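Local coordinates for protein tyrosinase (Aspergillus oryzae, PDB 6JU8) that probably oxidises L-tyrosine and L-dopa to L-dopaquinone with molecular oxygen at a dinuclear copper centre held by histidines, at residues 234-239 with 251-256; 337-342 with 358-363; 241-246 with 353-358. The protein carries 1 engineered substitution. All coordinates share one frame; numbering follows the deposited sequence.

How the contacts relate
Following the chain from the N terminus, contact 1 closes the first loop: 234-239 and 251-256 meet round 241-246 and the short helix 248-251. Much later, and in series with it, contact 2 joins the end of helix 328-340 to 358-363, closing the excursion that carries the antiparallel pair 342-343 and 356-357. Contact 3 closes the longest excursion, with 106 residues between 241-246 and 353-358. It crosses contact 1 because it starts within that loop, and contact 2 because it ends at that closure, sharing G358. The three centres are 11 to 12 Å apart, so the loop around helix 248-251, the strand pair and the copper-bearing helix form one neighbourhood of the central tyrosinase domain.

Contact 1: residues 234-239 with 251-256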
# COMPACT_ATOMS: atom_id res chain seq x y z
N CYS A 234 -13.41 0.72 8.64
CA CYS A 234 -12.11 1.31 8.38
C CYS A 234 -11.64 2.22 9.50
O CYS A 234 -12.41 3.07 9.97
CB CYS A 234 -12.17 2.19 7.12
SG CYS A 234 -12.72 1.30 5.65
N GLN A 235 -10.38 2.06 9.89
CA GLN A 235 -9.72 3.07 10.71
C GLN A 235 -9.05 4.12 9.82
O GLN A 235 -9.10 5.32 10.16
CB GLN A 235 -8.69 2.42 11.65
CG GLN A 235 -7.99 3.43 12.54
CD GLN A 235 -7.16 2.78 13.64
OE1 GLN A 235 -7.29 1.62 14.00
NE2 GLN A 235 -6.33 3.63 14.23
N SER A 236 -8.45 3.68 8.74
CA SER A 236 -7.76 4.52 7.76
C SER A 236 -8.56 4.62 6.47
O SER A 236 -9.21 3.67 6.05
CB SER A 236 -6.39 3.91 7.45
OG SER A 236 -5.69 4.71 6.51
N THR A 237 -8.41 5.75 5.79
CA THR A 237 -8.83 5.82 4.40
C THR A 237 -7.98 4.86 3.55
O THR A 237 -6.85 4.54 3.94
CB THR A 237 -8.71 7.26 3.86
OG1 THR A 237 -7.35 7.72 3.98
CG2 THR A 237 -9.59 8.22 4.64
N THR A 238 -8.56 4.39 2.47
CA THR A 238 -7.89 3.47 1.56
C THR A 238 -8.19 3.83 0.12
O THR A 238 -9.25 4.37 -0.19
CB THR A 238 -8.26 2.02 1.88
OG1 THR A 238 -7.56 1.10 1.02
CG2 THR A 238 -9.75 1.73 1.70
N LYS A 239 -7.25 3.52 -0.76
CA LYS A 239 -7.45 3.51 -2.22
C LYS A 239 -7.47 2.05 -2.65
O LYS A 239 -6.40 1.40 -2.49
CB LYS A 239 -6.37 4.31 -2.95
CG LYS A 239 -6.23 5.76 -2.49
CD LYS A 239 -4.88 6.31 -2.99
CE LYS A 239 -4.70 7.79 -2.64
NZ LYS A 239 -4.80 8.01 -1.17
N TRP A 251 -9.79 -4.61 6.09
CA TRP A 251 -10.55 -3.37 5.87
C TRP A 251 -10.16 -2.26 6.83
O TRP A 251 -10.33 -1.08 6.52
CB TRP A 251 -12.04 -3.68 6.04
CG TRP A 251 -12.59 -4.59 4.97
CD1 TRP A 251 -12.04 -5.02 3.81
CD2 TRP A 251 -13.89 -5.17 5.04
NE1 TRP A 251 -12.94 -5.82 3.15
CE2 TRP A 251 -14.09 -5.95 3.87
CE3 TRP A 251 -14.92 -5.09 5.99
CZ2 TRP A 251 -15.26 -6.65 3.62
CZ3 TRP A 251 -16.08 -5.79 5.74
CH2 TRP A 251 -16.25 -6.57 4.56
N ALA A 252 -9.66 -2.59 8.02
CA ALA A 252 -9.29 -1.54 8.98
C ALA A 252 -8.30 -0.57 8.35
O ALA A 252 -8.34 0.64 8.58
CB ALA A 252 -8.66 -2.20 10.20
N ASP A 253 -7.37 -1.12 7.55
CA ASP A 253 -6.45 -0.27 6.78
C ASP A 253 -6.08 -1.06 5.53
O ASP A 253 -5.21 -1.93 5.57
CB ASP A 253 -5.21 0.09 7.59
CG ASP A 253 -4.28 1.05 6.86
OD1 ASP A 253 -4.45 1.25 5.64
OD2 ASP A 253 -3.37 1.60 7.51
N GLY A 254 -6.79 -0.79 4.45
CA GLY A 254 -6.65 -1.51 3.21
C GLY A 254 -5.52 -1.05 2.33
O GLY A 254 -5.27 -1.63 1.27
N GLY A 255 -4.79 -0.02 2.77
CA GLY A 255 -3.62 0.46 2.08
C GLY A 255 -3.88 1.53 1.04
O GLY A 255 -5.01 1.82 0.63
N GLN A 256 -2.79 2.17 0.62
CA GLN A 256 -2.81 3.19 -0.42
C GLN A 256 -2.33 2.50 -1.69
O GLN A 256 -1.12 2.49 -1.98
CB GLN A 256 -1.90 4.35 -0.02
CG GLN A 256 -2.25 4.90 1.37
CD GLN A 256 -3.73 5.13 1.57
OE1 GLN A 256 -4.41 5.71 0.73
NE2 GLN A 256 -4.25 4.65 2.69
O HOH W 1 -9.04 0.98 5.00
O HOH W 2 -6.71 6.82 1.53
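The carboxamide of Q256 meets 234-239 with both of its polar atoms. Its NE2 donates to T237 O at 2.9 Å, and this acceptor lies only 1° from the amide plane, although seen from T237 the donor stands above the carbonyl plane. At the other end, K239 NZ reaches Q256 OE1 at 3.0 Å. The bend of the Q256 chain at chi2 (-47°) folds the amide back along the opposing backbone to make both bonds. The second flat group, the D253 carboxylate, has S236 CB over one face, 3.6 Å from D253 CG, while D253 OD2 forms a salt bridge with R199. K239 NZ also forms a salt bridge with D369, so both charges find their ionic partners outside the two segments.

Three carbonyls each accept twice. A252 O takes both Q235 N, at 2.8 Å, and S236 N, at 3.0 Å. T237 O receives S236 OG besides the Q256 amide. G255 O is shared by T238 OG1, at 2.7 Å on a lone pair, and by K239 N at 3.1 Å. T238 OG1 gets there because it is turned anti to its own nitrogen (chi1 -178°). Two waters complete the seam: one joins S236 O, W251 O and G254 N, and the other links T237 OG1 with Q256 OE1.

Neither segment is a regular strand, and only K239 and Q256 form a backbone bridge. D253 OD1 accepts from G255 N at 3.2 Å, which defines an Asx turn. The arrangement is thus an irregular pairing of two loops, shaped by that turn, beside the short helix 248-251 in the central domain of a tyrosinase.

Contact 2: residues 337-342 with 358-363; sequences NWVGGF and GHMSSV
Polar contacts between the segments converge on G341 O. G358 N donates to it at 3.2 Å, with 142° at the hydrogen. S361 OG lies 2.8 Å from the same oxygen and 3.1 Å from G358 O, with one proton to serve the two. Its chi1 of 74° sets the hydroxyl between the backbone nitrogen and the carbonyl carbon, where it can face both acceptors.

Apolar packing lies on the other side of G340. M360 CB rests 3.5 Å from G340 CA, and V339 CG1 touches M360 CG at 4.0 Å, the two side chains passing at a slant. With no side chain at G340, the backbones come within 4.0 Å, CA of G340 to CA of M360. N337 adds a van der Waals contact, its OD1 3.6 Å from S361 CB.

G341 is the first residue to leave the helix, with positive phi (95°), and its carbonyl meets the loop. M360 O accepts from ND1 of the copper ligand H336. This bond makes M360 a second-shell residue: its carbonyl would limit rotation of the imidazole and probably polarise it, and the packing of M360 on G340 and V339 is consistent with keeping it in place.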
# COMPACT_ATOMS: atom_id res chain seq x y z
N ASN A 337 -13.64 7.96 -8.98
CA ASN A 337 -13.73 6.49 -9.03
C ASN A 337 -12.34 5.88 -9.25
O ASN A 337 -12.00 4.86 -8.62
CB ASN A 337 -14.65 6.06 -10.17
CG ASN A 337 -16.11 6.30 -9.85
OD1 ASN A 337 -16.48 6.46 -8.69
ND2 ASN A 337 -16.91 6.31 -10.91
N TRP A 338 -11.58 6.46 -10.17
CA TRP A 338 -10.30 5.86 -10.56
C TRP A 338 -9.26 6.00 -9.46
O TRP A 338 -8.39 5.15 -9.34
CB TRP A 338 -9.80 6.47 -11.88
CG TRP A 338 -10.78 6.28 -13.00
CD1 TRP A 338 -11.77 5.34 -13.09
CD2 TRP A 338 -10.83 7.08 -14.18
NE1 TRP A 338 -12.45 5.53 -14.28
CE2 TRP A 338 -11.89 6.57 -14.96
CE3 TRP A 338 -10.10 8.17 -14.68
CZ2 TRP A 338 -12.25 7.11 -16.20
CZ3 TRP A 338 -10.46 8.69 -15.90
CH2 TRP A 338 -11.52 8.16 -16.67
N VAL A 339 -9.35 7.06 -8.65
CA VAL A 339 -8.41 7.21 -7.53
C VAL A 339 -8.79 6.29 -6.38
O VAL A 339 -7.92 5.66 -5.77
CB VAL A 339 -8.40 8.67 -7.03
CG1 VAL A 339 -7.60 8.82 -5.74
CG2 VAL A 339 -7.82 9.59 -8.10
N GLY A 340 -10.07 6.21 -6.05
CA GLY A 340 -10.51 5.55 -4.84
C GLY A 340 -10.67 4.05 -4.99
O GLY A 340 -10.52 3.32 -4.01
N GLY A 341 -11.03 3.61 -6.20
CA GLY A 341 -11.43 2.23 -6.42
C GLY A 341 -12.94 2.15 -6.35
O GLY A 341 -13.53 2.59 -5.35
N PHE A 342 -13.54 1.60 -7.41
CA PHE A 342 -14.98 1.67 -7.60
C PHE A 342 -15.65 0.31 -7.69
O PHE A 342 -16.83 0.26 -8.05
CB PHE A 342 -15.31 2.54 -8.85
CG PHE A 342 -14.63 2.02 -10.09
CD1 PHE A 342 -15.30 1.18 -10.97
CD2 PHE A 342 -13.32 2.34 -10.39
CE1 PHE A 342 -14.67 0.65 -12.08
CE2 PHE A 342 -12.66 1.81 -11.50
CZ PHE A 342 -13.36 0.99 -12.36
N GLY A 358 -12.59 2.05 -2.37
CA GLY A 358 -11.99 2.92 -1.35
C GLY A 358 -12.66 4.28 -1.36
O GLY A 358 -13.54 4.59 -2.15
N HIS A 359 -12.21 5.10 -0.41
CA HIS A 359 -12.95 6.27 0.01
C HIS A 359 -13.26 7.23 -1.13
O HIS A 359 -14.38 7.75 -1.21
CB HIS A 359 -12.17 7.01 1.13
CG HIS A 359 -12.25 6.19 2.41
ND1 HIS A 359 -11.59 4.98 2.54
CD2 HIS A 359 -12.90 6.38 3.58
CE1 HIS A 359 -11.87 4.47 3.72
NE2 HIS A 359 -12.66 5.30 4.39
N MET A 360 -12.29 7.50 -2.00
CA MET A 360 -12.49 8.53 -3.00
C MET A 360 -13.64 8.23 -3.97
O MET A 360 -14.14 9.16 -4.62
CB MET A 360 -11.21 8.85 -3.78
CG MET A 360 -10.35 9.89 -3.06
SD MET A 360 -10.99 11.58 -3.27
CE MET A 360 -10.54 11.88 -4.98
N SER A 361 -14.07 6.98 -4.09
CA SER A 361 -15.17 6.72 -5.03
C SER A 361 -16.54 6.89 -4.41
O SER A 361 -17.54 6.75 -5.13
CB SER A 361 -15.08 5.30 -5.60
OG SER A 361 -15.48 4.38 -4.59
N SER A 362 -16.61 7.20 -3.13
CA SER A 362 -17.90 7.22 -2.43
C SER A 362 -18.15 8.61 -1.89
O SER A 362 -17.44 9.12 -1.01
CB SER A 362 -17.82 6.19 -1.29
OG SER A 362 -18.96 6.31 -0.47
N VAL A 363 -19.17 9.30 -2.43
CA VAL A 363 -19.43 10.70 -2.02
C VAL A 363 -19.48 10.85 -0.51
O VAL A 363 -18.88 11.80 0.02
CB VAL A 363 -20.72 11.23 -2.66
CG1 VAL A 363 -21.22 12.50 -1.98
CG2 VAL A 363 -20.47 11.51 -4.14

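Contact 3: residues 241-246 with 353-358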
# COMPACT_ATOMS: atom_id res chain seq x y z
N GLY A 241 -8.48 -0.67 -1.29
CA GLY A 241 -8.24 -1.77 -0.36
C GLY A 241 -9.43 -2.51 0.20
O GLY A 241 -9.19 -3.49 0.95
N LEU A 242 -10.66 -2.13 -0.12
CA LEU A 242 -11.84 -2.85 0.36
C LEU A 242 -12.39 -3.77 -0.70
O LEU A 242 -12.87 -3.29 -1.74
CB LEU A 242 -12.96 -1.88 0.77
CG LEU A 242 -12.52 -0.76 1.72
CD1 LEU A 242 -13.72 0.13 2.08
CD2 LEU A 242 -11.82 -1.30 2.96
N LEU A 243 -12.32 -5.06 -0.45
CA LEU A 243 -12.77 -6.09 -1.38
C LEU A 243 -13.79 -6.97 -0.66
O LEU A 243 -13.58 -7.33 0.51
CB LEU A 243 -11.60 -6.94 -1.89
CG LEU A 243 -10.67 -6.37 -2.96
CD1 LEU A 243 -9.92 -5.14 -2.50
CD2 LEU A 243 -9.69 -7.46 -3.40
N GLU A 244 -14.88 -7.31 -1.35
CA GLU A 244 -15.88 -8.19 -0.77
C GLU A 244 -15.27 -9.53 -0.37
O GLU A 244 -14.41 -10.04 -1.09
CB GLU A 244 -17.05 -8.34 -1.75
CG GLU A 244 -18.29 -8.92 -1.09
CD GLU A 244 -19.54 -8.96 -1.94
OE1 GLU A 244 -20.64 -8.93 -1.32
OE2 GLU A 244 -19.45 -9.15 -3.16
N ASN A 245 -15.69 -10.08 0.76
CA ASN A 245 -15.29 -11.41 1.21
C ASN A 245 -13.81 -11.48 1.57
O ASN A 245 -13.16 -12.53 1.46
CB ASN A 245 -15.67 -12.48 0.19
CG ASN A 245 -17.19 -12.60 0.12
OD1 ASN A 245 -17.82 -12.72 1.18
ND2 ASN A 245 -17.73 -12.57 -1.09
N TYR A 246 -13.28 -10.33 1.99
CA TYR A 246 -12.02 -10.23 2.70
C TYR A 246 -12.27 -10.02 4.18
O TYR A 246 -13.23 -9.40 4.61
CB TYR A 246 -11.14 -9.12 2.12
CG TYR A 246 -10.38 -9.60 0.90
CD1 TYR A 246 -11.03 -10.04 -0.25
CD2 TYR A 246 -8.99 -9.62 0.91
CE1 TYR A 246 -10.31 -10.48 -1.36
CE2 TYR A 246 -8.27 -10.06 -0.18
CZ TYR A 246 -8.93 -10.49 -1.31
OH TYR A 246 -8.17 -10.91 -2.38
N LYS A 353 -8.01 -6.86 -12.79
CA LYS A 353 -6.88 -5.97 -12.60
C LYS A 353 -7.29 -4.64 -11.96
O LYS A 353 -6.35 -3.95 -11.50
CB LYS A 353 -6.19 -5.64 -13.93
CG LYS A 353 -7.18 -4.97 -14.90
CD LYS A 353 -6.54 -4.77 -16.27
CE LYS A 353 -7.62 -4.51 -17.33
NZ LYS A 353 -7.04 -3.95 -18.58
N LEU A 354 -8.55 -4.25 -11.92
CA LEU A 354 -8.96 -3.00 -11.27
C LEU A 354 -9.88 -3.25 -10.08
O LEU A 354 -10.48 -2.30 -9.57
CB LEU A 354 -9.59 -2.02 -12.26
CG LEU A 354 -8.62 -1.29 -13.20
CD1 LEU A 354 -9.39 -0.39 -14.16
CD2 LEU A 354 -7.60 -0.47 -12.41
N TRP A 355 -9.97 -4.48 -9.58
CA TRP A 355 -10.81 -4.76 -8.42
C TRP A 355 -10.35 -4.00 -7.18
O TRP A 355 -9.14 -3.91 -6.91
CB TRP A 355 -10.74 -6.26 -8.13
CG TRP A 355 -11.67 -6.80 -7.08
CD1 TRP A 355 -12.80 -6.24 -6.55
CD2 TRP A 355 -11.50 -8.07 -6.45
NE1 TRP A 355 -13.36 -7.08 -5.61
CE2 TRP A 355 -12.56 -8.23 -5.53
CE3 TRP A 355 -10.53 -9.08 -6.56
CZ2 TRP A 355 -12.69 -9.36 -4.73
CZ3 TRP A 355 -10.67 -10.22 -5.77
CH2 TRP A 355 -11.74 -10.36 -4.87
N GLY A 356 -11.29 -3.42 -6.45
CA GLY A 356 -11.13 -2.89 -5.13
C GLY A 356 -11.84 -1.57 -4.95
O GLY A 356 -11.95 -0.79 -5.91
N ALA A 357 -12.29 -1.31 -3.72
CA ALA A 357 -13.02 -0.06 -3.47
C ALA A 357 -12.32 0.75 -2.38
O ALA A 357 -11.60 0.23 -1.52
CB ALA A 357 -14.44 -0.35 -3.03
N GLY A 358 -12.59 2.05 -2.37
CA GLY A 358 -11.99 2.92 -1.35
C GLY A 358 -12.66 4.28 -1.36
O GLY A 358 -13.54 4.59 -2.15
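L243 and W355 make the tight part of this contact. L243 CD2 stands 3.4 Å from the centroid of the six-membered ring of W355, only 6° off the ring normal, a CH-pi contact over the middle of the face. L243 CG lies 3.7 Å from W355 CE2, and the other methyl, CD1, reaches G356 CA at 3.7 Å, so the isobutyl group straddles the indole and the start of strand 356-357. W355 is brought under it by a chi1 of -172°, which carries the ring anti to its backbone nitrogen. Y246 adds an offset edge-to-face contact: its edge is turned to the indole face, with planes at 81° and Y246 CE1 3.8 Å from W355 CH2.

Next to the rings, L242 N donates to A357 O at 2.9 Å and A357 N returns to L242 O at 2.9 Å, an antiparallel hydrogen-bonded pair. G241 and L242 both face A357, a classic beta bulge.

The packing thins at the corner of the type II turn that runs from L243 to Y246, at E244 and N245. The E244 side chain comes no nearer than 5.4 Å to 353-358, though the backbone oxygen of E244 lies at the edge of the indole, and N245 is exposed and makes no contact across. The second subunit also reaches this side: its E167 bonds Y246 OH, its R169 bonds N245 O and forms a cation-pi contact with the Y246 ring, and L243 and W355 pack against its L259 and E167.

Chemically, then, paired peptide groups and hydrocarbon on an aromatic face hold the loop to the strand, with W355 NE1 satisfied by F344 O, whereas Y246 OH, the Y246 ring and N245 O take partners from the second subunit.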